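Local coordinates for protein FucU (Bifidobacterium longum subsp. infantis, PDB 3MVK) that probably interconverts the alpha and beta anomers of L-fucose, and possibly the pyranose and furanose forms of beta-D-ribose, at residues Gly4-Ile9 / Ile59-Pro64; Pro11-Val16 / Cys124-Gly129; Gly94-His99 / Ala104-Ser109. All blocks are in the same frame, centred on the assembly; numbering follows the deposited sequence.

Contact 1: Gly4-Ile9 / Ile59-Pro64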
ATOM      1  N   GLY G   4      -4.312 -15.819  31.819  1.00 41.48           N
ATOM      2  CA  GLY G   4      -5.532 -15.213  32.365  1.00 40.25           C
ATOM      3  C   GLY G   4      -6.416 -14.684  31.235  1.00 39.08           C
ATOM      4  O   GLY G   4      -7.559 -14.283  31.459  1.00 39.73           O
ATOM      5  N   ILE G   5      -5.878 -14.689  30.017  1.00 37.46           N
ATOM      6  CA  ILE G   5      -6.578 -14.168  28.838  1.00 35.45           C
ATOM      7  C   ILE G   5      -7.455 -15.259  28.219  1.00 33.48           C
ATOM      8  O   ILE G   5      -6.978 -16.371  27.979  1.00 33.58           O
ATOM      9  CB  ILE G   5      -5.584 -13.644  27.787  1.00 35.77           C
ATOM     10  CG1 ILE G   5      -4.663 -12.592  28.409  1.00 37.22           C
ATOM     11  CG2 ILE G   5      -6.313 -13.070  26.561  1.00 35.13           C
ATOM     12  CD1 ILE G   5      -3.340 -12.454  27.701  1.00 38.54           C
ATOM     13  N   PRO G   6      -8.742 -14.945  27.964  1.00 31.30           N
ATOM     14  CA  PRO G   6      -9.661 -15.889  27.352  1.00 29.77           C
ATOM     15  C   PRO G   6      -9.137 -16.396  26.014  1.00 28.13           C
ATOM     16  O   PRO G   6      -8.716 -15.599  25.156  1.00 27.38           O
ATOM     17  CB  PRO G   6     -10.925 -15.055  27.149  1.00 29.77           C
ATOM     18  CG  PRO G   6     -10.877 -14.079  28.267  1.00 30.37           C
ATOM     19  CD  PRO G   6      -9.431 -13.706  28.373  1.00 31.02           C
ATOM     20  N   LYS G   7      -9.162 -17.716  25.858  1.00 26.73           N
ATOM     21  CA  LYS G   7      -8.643 -18.380  24.674  1.00 25.31           C
ATOM     22  C   LYS G   7      -9.308 -17.935  23.371  1.00 24.11           C
ATOM     23  O   LYS G   7      -8.687 -17.995  22.307  1.00 24.37           O
ATOM     24  CB  LYS G   7      -8.776 -19.903  24.823  1.00 26.40           C
ATOM     25  N   ILE G   8     -10.563 -17.481  23.431  1.00 21.15           N
ATOM     26  CA  ILE G   8     -11.254 -17.124  22.192  1.00 19.68           C
ATOM     27  C   ILE G   8     -10.788 -15.801  21.556  1.00 18.76           C
ATOM     28  O   ILE G   8     -11.067 -15.552  20.381  1.00 18.87           O
ATOM     29  CB  ILE G   8     -12.812 -17.133  22.327  1.00 19.57           C
ATOM     30  CG1 ILE G   8     -13.289 -15.972  23.193  1.00 20.51           C
ATOM     31  CG2 ILE G   8     -13.315 -18.524  22.840  1.00 20.37           C
ATOM     32  CD1 ILE G   8     -14.811 -15.766  23.083  1.00 21.88           C
ATOM     33  N   ILE G   9     -10.071 -14.979  22.316  1.00 17.91           N
ATOM     34  CA  ILE G   9      -9.635 -13.663  21.804  1.00 17.12           C
ATOM     35  C   ILE G   9      -8.409 -13.833  20.880  1.00 16.52           C
ATOM     36  O   ILE G   9      -7.350 -14.256  21.367  1.00 16.85           O
ATOM     37  CB  ILE G   9      -9.315 -12.688  22.971  1.00 17.16           C
ATOM     38  CG1 ILE G   9     -10.585 -12.444  23.821  1.00 17.34           C
ATOM     39  CG2 ILE G   9      -8.748 -11.350  22.453  1.00 16.66           C
ATOM     40  CD1 ILE G   9     -10.341 -11.657  25.098  1.00 21.10           C
ATOM     41  N   ILE G  59     -14.465 -10.523  26.963  1.00 17.60           N
ATOM     42  CA  ILE G  59     -14.016  -9.128  26.925  1.00 17.67           C
ATOM     43  C   ILE G  59     -13.966  -8.529  28.334  1.00 17.85           C
ATOM     44  O   ILE G  59     -13.007  -7.866  28.686  1.00 17.71           O
ATOM     45  CB  ILE G  59     -14.892  -8.269  25.998  1.00 17.63           C
ATOM     46  CG1 ILE G  59     -14.572  -8.611  24.544  1.00 18.33           C
ATOM     47  CG2 ILE G  59     -14.668  -6.756  26.262  1.00 18.24           C
ATOM     48  CD1 ILE G  59     -15.543  -7.994  23.557  1.00 22.61           C
ATOM     49  N   LEU G  60     -14.996  -8.779  29.130  1.00 17.71           N
ATOM     50  CA  LEU G  60     -15.082  -8.187  30.457  1.00 18.81           C
ATOM     51  C   LEU G  60     -13.967  -8.655  31.398  1.00 19.51           C
ATOM     52  O   LEU G  60     -13.636  -7.941  32.350  1.00 20.18           O
ATOM     53  CB  LEU G  60     -16.460  -8.413  31.083  1.00 18.96           C
ATOM     54  CG  LEU G  60     -17.637  -7.720  30.386  1.00 18.87           C
ATOM     55  CD1 LEU G  60     -18.912  -8.156  31.063  1.00 19.33           C
ATOM     56  CD2 LEU G  60     -17.508  -6.202  30.378  1.00 19.35           C
ATOM     57  N   THR G  61     -13.362  -9.810  31.117  1.00 20.67           N
ATOM     58  CA  THR G  61     -12.208 -10.235  31.918  1.00 22.88           C
ATOM     59  C   THR G  61     -10.992  -9.307  31.744  1.00 23.53           C
ATOM     60  O   THR G  61     -10.121  -9.243  32.619  1.00 24.41           O
ATOM     61  CB  THR G  61     -11.810 -11.696  31.656  1.00 22.78           C
ATOM     62  OG1 THR G  61     -11.200 -11.791  30.370  1.00 24.98           O
ATOM     63  CG2 THR G  61     -13.011 -12.620  31.733  1.00 24.72           C
ATOM     64  N   VAL G  62     -10.929  -8.579  30.629  1.00 24.30           N
ATOM     65  CA  VAL G  62      -9.782  -7.712  30.363  1.00 24.01           C
ATOM     66  C   VAL G  62     -10.105  -6.230  30.137  1.00 24.06           C
ATOM     67  O   VAL G  62      -9.202  -5.405  29.987  1.00 25.75           O
ATOM     68  CB  VAL G  62      -8.920  -8.251  29.193  1.00 24.30           C
ATOM     69  CG1 VAL G  62      -8.316  -9.594  29.555  1.00 24.67           C
ATOM     70  CG2 VAL G  62      -9.731  -8.341  27.905  1.00 24.96           C
ATOM     71  N   PHE G  63     -11.387  -5.885  30.158  1.00 22.64           N
ATOM     72  CA  PHE G  63     -11.850  -4.586  29.679  1.00 21.67           C
ATOM     73  C   PHE G  63     -12.726  -3.973  30.756  1.00 21.28           C
ATOM     74  O   PHE G  63     -13.850  -4.445  30.994  1.00 22.02           O
ATOM     75  CB  PHE G  63     -12.655  -4.812  28.395  1.00 21.54           C
ATOM     76  CG  PHE G  63     -13.149  -3.559  27.696  1.00 20.39           C
ATOM     77  CD1 PHE G  63     -12.453  -3.045  26.594  1.00 19.18           C
ATOM     78  CD2 PHE G  63     -14.353  -2.972  28.050  1.00 20.37           C
ATOM     79  CE1 PHE G  63     -12.931  -1.916  25.883  1.00 18.92           C
ATOM     80  CE2 PHE G  63     -14.843  -1.846  27.361  1.00 18.97           C
ATOM     81  CZ  PHE G  63     -14.134  -1.318  26.269  1.00 19.94           C
ATOM     82  N   PRO G  64     -12.215  -2.936  31.432  1.00 20.41           N
ATOM     83  CA  PRO G  64     -13.014  -2.250  32.440  1.00 20.18           C
ATOM     84  C   PRO G  64     -14.092  -1.372  31.808  1.00 19.36           C
ATOM     85  O   PRO G  64     -13.834  -0.641  30.833  1.00 18.99           O
ATOM     86  CB  PRO G  64     -11.973  -1.390  33.191  1.00 20.40           C
ATOM     87  CG  PRO G  64     -10.950  -1.093  32.163  1.00 21.27           C
ATOM     88  CD  PRO G  64     -10.904  -2.287  31.217  1.00 20.28           C
TER
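Pro-6 and Thr-61 lie alongside each other, with their side chains running past one another in opposite directions. The CG-CD side of the proline ring faces the threonine hydroxyl. Pro-6 CG comes within 3.1 Å of Thr-61 OG1, and Pro-6 CD lies 3.3 Å from the same oxygen. These are close carbon-to-oxygen contacts. The hydroxyl finds its polar partner elsewhere, in a hydrogen bond to Ala-58 O one turn back. Thr-61 holds OG1 between its backbone N and carbonyl carbon. That position (chi1 72°) turns OG1 back to Ala-58 O while leaving it against the proline ring.

Val-62 adds a looser, apolar part. Its two methyls divide the work. Val-62 CG1 approaches Pro-6 CD at 4.4 Å, while Val-62 CG2 meets Ile-9 CD1, also at 4.4 Å. Ile-9 reaches that far because its chain is extended, with chi2 at 172°. Pro-6 and Ile-9 are brought to one side by a type I beta turn, closed by Ile-9 N to Pro-6 O at 3.2 Å. Within 59-64, Val-62 N bonds to Ile-59 O at 2.9 Å and fixes the opposing bend.

Other subunits approach the same loop. Ile-5 packs on Ile-5 of one neighbouring subunit, and Ile-8 packs on Gly-49 of another. No hydrogen bond joins the two segments. In this RbsD/FucU family protein, a beta turn ahead of helix 11-19 packs against the chain at the C-terminal end of helix 52-60.

Contact 2: Pro11-Val16 / Cys124-Gly129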
ATOM      1  N   PRO G  11      -5.085 -12.736  18.505  1.00 15.72           N
ATOM      2  CA  PRO G  11      -4.032 -11.768  18.847  1.00 16.08           C
ATOM      3  C   PRO G  11      -4.354 -10.320  18.438  1.00 15.74           C
ATOM      4  O   PRO G  11      -4.063  -9.420  19.211  1.00 14.85           O
ATOM      5  CB  PRO G  11      -2.809 -12.294  18.089  1.00 15.92           C
ATOM      6  CG  PRO G  11      -3.062 -13.817  18.029  1.00 15.15           C
ATOM      7  CD  PRO G  11      -4.548 -13.912  17.795  1.00 15.52           C
ATOM      8  N   GLU G  12      -4.959 -10.109  17.271  1.00 16.01           N
ATOM      9  CA  GLU G  12      -5.383  -8.768  16.874  1.00 16.80           C
ATOM     10  C   GLU G  12      -6.363  -8.115  17.838  1.00 16.54           C
ATOM     11  O   GLU G  12      -6.283  -6.912  18.093  1.00 16.76           O
ATOM     12  CB  GLU G  12      -5.991  -8.782  15.483  1.00 17.51           C
ATOM     13  CG  GLU G  12      -6.463  -7.387  15.067  1.00 21.94           C
ATOM     14  CD  GLU G  12      -6.977  -7.330  13.658  1.00 28.14           C
ATOM     15  OE1 GLU G  12      -7.332  -8.399  13.095  1.00 28.36           O
ATOM     16  OE2 GLU G  12      -7.037  -6.192  13.130  1.00 29.95           O
ATOM     17  N   LEU G  13      -7.310  -8.879  18.362  1.00 15.46           N
ATOM     18  CA  LEU G  13      -8.267  -8.279  19.286  1.00 15.35           C
ATOM     19  C   LEU G  13      -7.584  -7.951  20.626  1.00 15.34           C
ATOM     20  O   LEU G  13      -7.903  -6.952  21.274  1.00 15.23           O
ATOM     21  CB  LEU G  13      -9.490  -9.187  19.480  1.00 15.71           C
ATOM     22  CG  LEU G  13     -10.595  -8.642  20.379  1.00 15.51           C
ATOM     23  CD1 LEU G  13     -11.101  -7.282  19.879  1.00 15.65           C
ATOM     24  CD2 LEU G  13     -11.727  -9.676  20.387  1.00 16.92           C
ATOM     25  N   LEU G  14      -6.605  -8.759  21.029  1.00 15.65           N
ATOM     26  CA  LEU G  14      -5.911  -8.483  22.284  1.00 16.14           C
ATOM     27  C   LEU G  14      -5.194  -7.145  22.135  1.00 15.38           C
ATOM     28  O   LEU G  14      -5.274  -6.292  23.035  1.00 16.36           O
ATOM     29  CB  LEU G  14      -4.942  -9.616  22.633  1.00 17.55           C
ATOM     30  CG  LEU G  14      -4.138  -9.459  23.920  1.00 21.01           C
ATOM     31  CD1 LEU G  14      -5.045  -9.245  25.143  1.00 24.10           C
ATOM     32  CD2 LEU G  14      -3.250 -10.683  24.091  1.00 25.54           C
ATOM     33  N   LYS G  15      -4.552  -6.952  20.983  1.00 13.91           N
ATOM     34  CA  LYS G  15      -3.890  -5.677  20.675  1.00 13.44           C
ATOM     35  C   LYS G  15      -4.877  -4.505  20.750  1.00 13.68           C
ATOM     36  O   LYS G  15      -4.596  -3.468  21.366  1.00 13.04           O
ATOM     37  CB  LYS G  15      -3.235  -5.719  19.298  1.00 13.26           C
ATOM     38  CG  LYS G  15      -2.566  -4.402  18.934  1.00 15.23           C
ATOM     39  CD  LYS G  15      -1.726  -4.549  17.656  1.00 17.85           C
ATOM     40  CE  LYS G  15      -0.930  -3.281  17.335  1.00 20.73           C
ATOM     41  NZ  LYS G  15      -1.761  -2.163  16.794  1.00 23.11           N
ATOM     42  N   VAL G  16      -6.036  -4.693  20.125  1.00 12.80           N
ATOM     43  CA  VAL G  16      -7.090  -3.662  20.120  1.00 13.88           C
ATOM     44  C   VAL G  16      -7.511  -3.317  21.554  1.00 14.38           C
ATOM     45  O   VAL G  16      -7.578  -2.143  21.901  1.00 14.62           O
ATOM     46  CB  VAL G  16      -8.311  -4.121  19.283  1.00 13.46           C
ATOM     47  CG1 VAL G  16      -9.555  -3.289  19.616  1.00 16.25           C
ATOM     48  CG2 VAL G  16      -7.988  -4.032  17.801  1.00 14.96           C
ATOM     49  N   CYS G 124     -13.452  -0.340  17.282  1.00 12.84           N
ATOM     50  CA  CYS G 124     -13.425  -1.699  16.797  1.00 13.59           C
ATOM     51  C   CYS G 124     -14.852  -2.255  16.771  1.00 12.98           C
ATOM     52  O   CYS G 124     -15.624  -2.004  17.687  1.00 13.81           O
ATOM     53  CB  CYS G 124     -12.571  -2.530  17.742  1.00 13.63           C
ATOM     54  SG  CYS G 124     -12.594  -4.329  17.481  1.00 16.69           S
ATOM     55  N   VAL G 125     -15.178  -2.992  15.714  1.00 13.20           N
ATOM     56  CA  VAL G 125     -16.465  -3.725  15.625  1.00 12.85           C
ATOM     57  C   VAL G 125     -16.101  -5.204  15.574  1.00 12.11           C
ATOM     58  O   VAL G 125     -15.300  -5.637  14.742  1.00 12.89           O
ATOM     59  CB  VAL G 125     -17.255  -3.327  14.350  1.00 13.16           C
ATOM     60  CG1 VAL G 125     -18.558  -4.133  14.236  1.00 15.14           C
ATOM     61  CG2 VAL G 125     -17.551  -1.832  14.350  1.00 13.51           C
ATOM     62  N   ILE G 126     -16.650  -5.966  16.504  1.00 12.57           N
ATOM     63  CA  ILE G 126     -16.442  -7.410  16.560  1.00 13.12           C
ATOM     64  C   ILE G 126     -17.646  -8.080  15.921  1.00 13.79           C
ATOM     65  O   ILE G 126     -18.754  -7.972  16.443  1.00 14.42           O
ATOM     66  CB  ILE G 126     -16.329  -7.866  18.012  1.00 13.84           C
ATOM     67  CG1 ILE G 126     -15.121  -7.206  18.682  1.00 16.22           C
ATOM     68  CG2 ILE G 126     -16.234  -9.402  18.109  1.00 15.51           C
ATOM     69  CD1 ILE G 126     -15.162  -7.335  20.210  1.00 17.05           C
ATOM     70  N   ALA G 127     -17.419  -8.782  14.809  1.00 12.96           N
ATOM     71  CA  ALA G 127     -18.529  -9.387  14.049  1.00 13.63           C
ATOM     72  C   ALA G 127     -18.800 -10.782  14.603  1.00 14.09           C
ATOM     73  O   ALA G 127     -18.125 -11.747  14.217  1.00 15.35           O
ATOM     74  CB  ALA G 127     -18.183  -9.451  12.564  1.00 13.75           C
ATOM     75  N   SER G 128     -19.755 -10.884  15.523  1.00 13.72           N
ATOM     76  CA  SER G 128     -20.085 -12.203  16.097  1.00 14.91           C
ATOM     77  C   SER G 128     -20.983 -12.975  15.165  1.00 15.55           C
ATOM     78  O   SER G 128     -21.410 -12.481  14.112  1.00 16.73           O
ATOM     79  CB  SER G 128     -20.788 -12.093  17.462  1.00 14.18           C
ATOM     80  OG  SER G 128     -22.174 -11.798  17.326  1.00 15.99           O
ATOM     81  N   GLY G 129     -21.266 -14.210  15.567  1.00 16.04           N
ATOM     82  CA  GLY G 129     -22.274 -15.004  14.878  1.00 16.84           C
ATOM     83  C   GLY G 129     -23.580 -15.115  15.629  1.00 17.30           C
ATOM     84  O   GLY G 129     -24.372 -16.005  15.332  1.00 18.60           O
TER
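Leu-13 and Ile-126 make the purely aliphatic part of this buried contact. Their side chains cross at about a right angle. Ile-126 CD1 sits against both leucine methyls, 4.1 Å from Leu-13 CD1 and 4.2 Å from Leu-13 CD2. The first bond of the Ile-126 side chain does not point straight at the helix, but CD1 comes close to it. Leu-13 holds CG opposite its backbone N (chi1 -177°), which carries both methyls out to the sheet.

Cys-124 supplies the second group. Val-16 CG1 packs against Cys-124 CB at 3.6 Å. The sulfur touches two helix residues: Cys-124 SG is 3.9 Å from Val-16 CG1 and 4.1 Å from Leu-13 CD1. Leu-13 and Val-16 are three residues apart, so they present one face of the helix.

No hydrogen bond crosses between the segments. The strand spends its backbone bonds within the sheet, on Val-27 and Ala-29 to one side and Ile-43 and Val-45 to the other. Ile-59 and Met-47 also touch Ile-126 and extend the apolar cluster.

The axes of the short segments pass 10.7 Å apart and run roughly antiparallel, at 147°. This is the helix-on-sheet layering of an alpha/beta fold, with helix 11-19 covering an inner strand of the mixed sheet.

Contact 3: Gly94-His99 / Ala104-Ser109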
ATOM      1  N   GLY G  94     -26.397  -9.844  33.424  1.00 18.37           N
ATOM      2  CA  GLY G  94     -25.800 -10.799  34.355  1.00 18.79           C
ATOM      3  C   GLY G  94     -24.296 -10.811  34.203  1.00 19.31           C
ATOM      4  O   GLY G  94     -23.567 -10.814  35.194  1.00 19.83           O
ATOM      5  N   LEU G  95     -23.828 -10.797  32.956  1.00 18.54           N
ATOM      6  CA  LEU G  95     -22.384 -10.830  32.715  1.00 18.68           C
ATOM      7  C   LEU G  95     -21.710  -9.547  33.181  1.00 18.53           C
ATOM      8  O   LEU G  95     -20.599  -9.585  33.738  1.00 19.77           O
ATOM      9  CB  LEU G  95     -22.077 -11.122  31.233  1.00 18.12           C
ATOM     10  CG  LEU G  95     -22.462 -12.534  30.755  1.00 18.98           C
ATOM     11  CD1 LEU G  95     -22.413 -12.649  29.232  1.00 19.50           C
ATOM     12  CD2 LEU G  95     -21.641 -13.644  31.377  1.00 19.84           C
ATOM     13  N   ILE G  96     -22.370  -8.418  32.962  1.00 18.58           N
ATOM     14  CA  ILE G  96     -21.865  -7.136  33.443  1.00 19.37           C
ATOM     15  C   ILE G  96     -21.852  -7.114  34.967  1.00 20.76           C
ATOM     16  O   ILE G  96     -20.886  -6.662  35.577  1.00 21.13           O
ATOM     17  CB  ILE G  96     -22.673  -5.963  32.863  1.00 19.42           C
ATOM     18  CG1 ILE G  96     -22.379  -5.851  31.357  1.00 19.71           C
ATOM     19  CG2 ILE G  96     -22.407  -4.654  33.649  1.00 19.57           C
ATOM     20  CD1 ILE G  96     -23.261  -4.874  30.595  1.00 20.66           C
ATOM     21  N   LYS G  97     -22.915  -7.630  35.581  1.00 22.00           N
ATOM     22  CA  LYS G  97     -23.041  -7.595  37.050  1.00 23.34           C
ATOM     23  C   LYS G  97     -21.879  -8.314  37.733  1.00 24.13           C
ATOM     24  O   LYS G  97     -21.494  -7.950  38.850  1.00 24.70           O
ATOM     25  CB  LYS G  97     -24.378  -8.192  37.493  1.00 22.81           C
ATOM     26  N   GLU G  98     -21.322  -9.323  37.061  1.00 25.19           N
ATOM     27  CA  GLU G  98     -20.165 -10.075  37.568  1.00 27.13           C
ATOM     28  C   GLU G  98     -18.939  -9.180  37.775  1.00 27.59           C
ATOM     29  O   GLU G  98     -18.074  -9.487  38.603  1.00 27.62           O
ATOM     30  CB  GLU G  98     -19.835 -11.266  36.653  1.00 27.48           C
ATOM     31  CG  GLU G  98     -20.945 -12.325  36.641  1.00 31.03           C
ATOM     32  CD  GLU G  98     -20.659 -13.557  35.782  1.00 35.66           C
ATOM     33  OE1 GLU G  98     -19.576 -13.664  35.157  1.00 37.04           O
ATOM     34  OE2 GLU G  98     -21.552 -14.437  35.738  1.00 39.03           O
ATOM     35  N   HIS G  99     -18.875  -8.074  37.033  1.00 27.49           N
ATOM     36  CA  HIS G  99     -17.736  -7.145  37.097  1.00 28.18           C
ATOM     37  C   HIS G  99     -18.054  -5.765  37.627  1.00 28.45           C
ATOM     38  O   HIS G  99     -17.165  -5.050  38.098  1.00 29.48           O
ATOM     39  CB  HIS G  99     -17.136  -6.989  35.707  1.00 28.25           C
ATOM     40  CG  HIS G  99     -16.376  -8.191  35.271  1.00 28.24           C
ATOM     41  ND1 HIS G  99     -16.949  -9.208  34.536  1.00 27.82           N
ATOM     42  CD2 HIS G  99     -15.109  -8.581  35.534  1.00 28.31           C
ATOM     43  CE1 HIS G  99     -16.052 -10.152  34.331  1.00 27.12           C
ATOM     44  NE2 HIS G  99     -14.932  -9.801  34.935  1.00 27.55           N
ATOM     45  N   ALA G 104     -27.508  -4.409  35.244  1.00 22.83           N
ATOM     46  CA  ALA G 104     -28.443  -3.885  34.244  1.00 22.41           C
ATOM     47  C   ALA G 104     -28.528  -2.346  34.178  1.00 22.21           C
ATOM     48  O   ALA G 104     -28.838  -1.776  33.125  1.00 21.78           O
ATOM     49  CB  ALA G 104     -29.834  -4.483  34.472  1.00 22.31           C
ATOM     50  N   ASP G 105     -28.294  -1.676  35.305  1.00 22.10           N
ATOM     51  CA  ASP G 105     -28.351  -0.206  35.339  1.00 22.50           C
ATOM     52  C   ASP G 105     -27.214   0.448  34.533  1.00 21.27           C
ATOM     53  O   ASP G 105     -27.265   1.640  34.215  1.00 21.65           O
ATOM     54  CB  ASP G 105     -28.368   0.304  36.785  1.00 23.45           C
ATOM     55  CG  ASP G 105     -29.611  -0.156  37.543  1.00 27.26           C
ATOM     56  OD1 ASP G 105     -30.691  -0.166  36.931  1.00 31.49           O
ATOM     57  OD2 ASP G 105     -29.509  -0.523  38.731  1.00 33.11           O
ATOM     58  N   ALA G 106     -26.217  -0.352  34.173  1.00 21.21           N
ATOM     59  CA  ALA G 106     -25.092   0.141  33.371  1.00 19.83           C
ATOM     60  C   ALA G 106     -25.413   0.086  31.877  1.00 20.04           C
ATOM     61  O   ALA G 106     -24.587   0.493  31.048  1.00 17.98           O
ATOM     62  CB  ALA G 106     -23.839  -0.662  33.667  1.00 20.79           C
ATOM     63  N   ILE G 107     -26.608  -0.404  31.534  1.00 18.65           N
ATOM     64  CA  ILE G 107     -26.973  -0.604  30.132  1.00 18.48           C
ATOM     65  C   ILE G 107     -28.032   0.398  29.681  1.00 18.82           C
ATOM     66  O   ILE G 107     -29.137   0.433  30.225  1.00 19.31           O
ATOM     67  CB  ILE G 107     -27.473  -2.056  29.869  1.00 19.04           C
ATOM     68  CG1 ILE G 107     -26.475  -3.086  30.418  1.00 18.53           C
ATOM     69  CG2 ILE G 107     -27.710  -2.262  28.373  1.00 19.14           C
ATOM     70  CD1 ILE G 107     -26.917  -4.530  30.292  1.00 21.27           C
ATOM     71  N   GLY G 108     -27.674   1.229  28.704  1.00 17.92           N
ATOM     72  CA  GLY G 108     -28.604   2.149  28.070  1.00 18.21           C
ATOM     73  C   GLY G 108     -29.032   1.614  26.724  1.00 18.28           C
ATOM     74  O   GLY G 108     -28.762   0.461  26.390  1.00 17.97           O
ATOM     75  N   SER G 109     -29.705   2.453  25.943  1.00 18.38           N
ATOM     76  CA  SER G 109     -30.177   2.038  24.625  1.00 18.26           C
ATOM     77  C   SER G 109     -30.259   3.204  23.655  1.00 18.09           C
ATOM     78  O   SER G 109     -30.317   4.370  24.066  1.00 19.32           O
ATOM     79  CB  SER G 109     -31.538   1.332  24.741  1.00 18.81           C
ATOM     80  OG  SER G 109     -32.566   2.255  25.103  1.00 20.70           O
TER
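Ile-96 sets CG1 beside its backbone N (chi1 -69°). A chi2 of 171° then stretches CD1 away from the helix towards Ile-107. Ile-107 has the same type of conformation, with CG1 beside its backbone N and an extended outer arm. Its CG1-CD1 arm lies in the path of the incoming methyl. Ile-96 CD1 therefore touches two atoms of that arm, at 3.7 Å from Ile-107 CG1 and 3.7 Å from Ile-107 CD1. The two side chains cross at a slant.

The other branch of Ile-96 has its own partner. Ile-96 CG2 lies 4.2 Å from Ala-106 CB. One isoleucine thus spans two successive residues, using its long arm for Ile-107 and its short branch for Ala-106. The contact is entirely apolar, and no hydrogen bond crosses it.

The chain around Ala-106 is shaped by a short 3-10 segment. Ile-107 N bonds to Ala-104 O at 3.1 Å as the strand begins. On the helix side, His-99 N bonds to Ile-96 O at 2.9 Å. Ala-73 of the adjacent strand touches both Ile-96 and Ile-107, and Ala-93 of helix 88-97 also packs on Ile-107. Asp-105 O accepts a hydrogen bond from Lys-71 NZ. A bound sodium ion is about 11 Å from the side chain of Ala-106.

This is the helix-to-strand packing of a beta-alpha-beta unit. Strand 73-76 leads to helix 88-97, and the chain then returns as strand 107-110, parallel to the first.

Near the N terminus 4-9 opens contact 1, and helix 11-19 then opens contact 2. Contact 1 closes at 59-64, bringing the N-terminal loop to helix 52-60. Contact 3 follows in series and closes the short connection from helix 88-97 to strand 107-110. Contact 2 closes last, at 124-129, so it crosses contact 1 and encloses contact 3. Contacts 1 and 2 meet where Ile-59 CD1 lies 3.4 Å from Ile-126 CD1. Contacts 1 and 3 meet through Leu-60, whose CD1 packs on the backbone of Leu-95 and Ile-96. Contacts 2 and 3 do not touch; their nearest atoms are about 12 Å apart, but both reach the same mixed sheet.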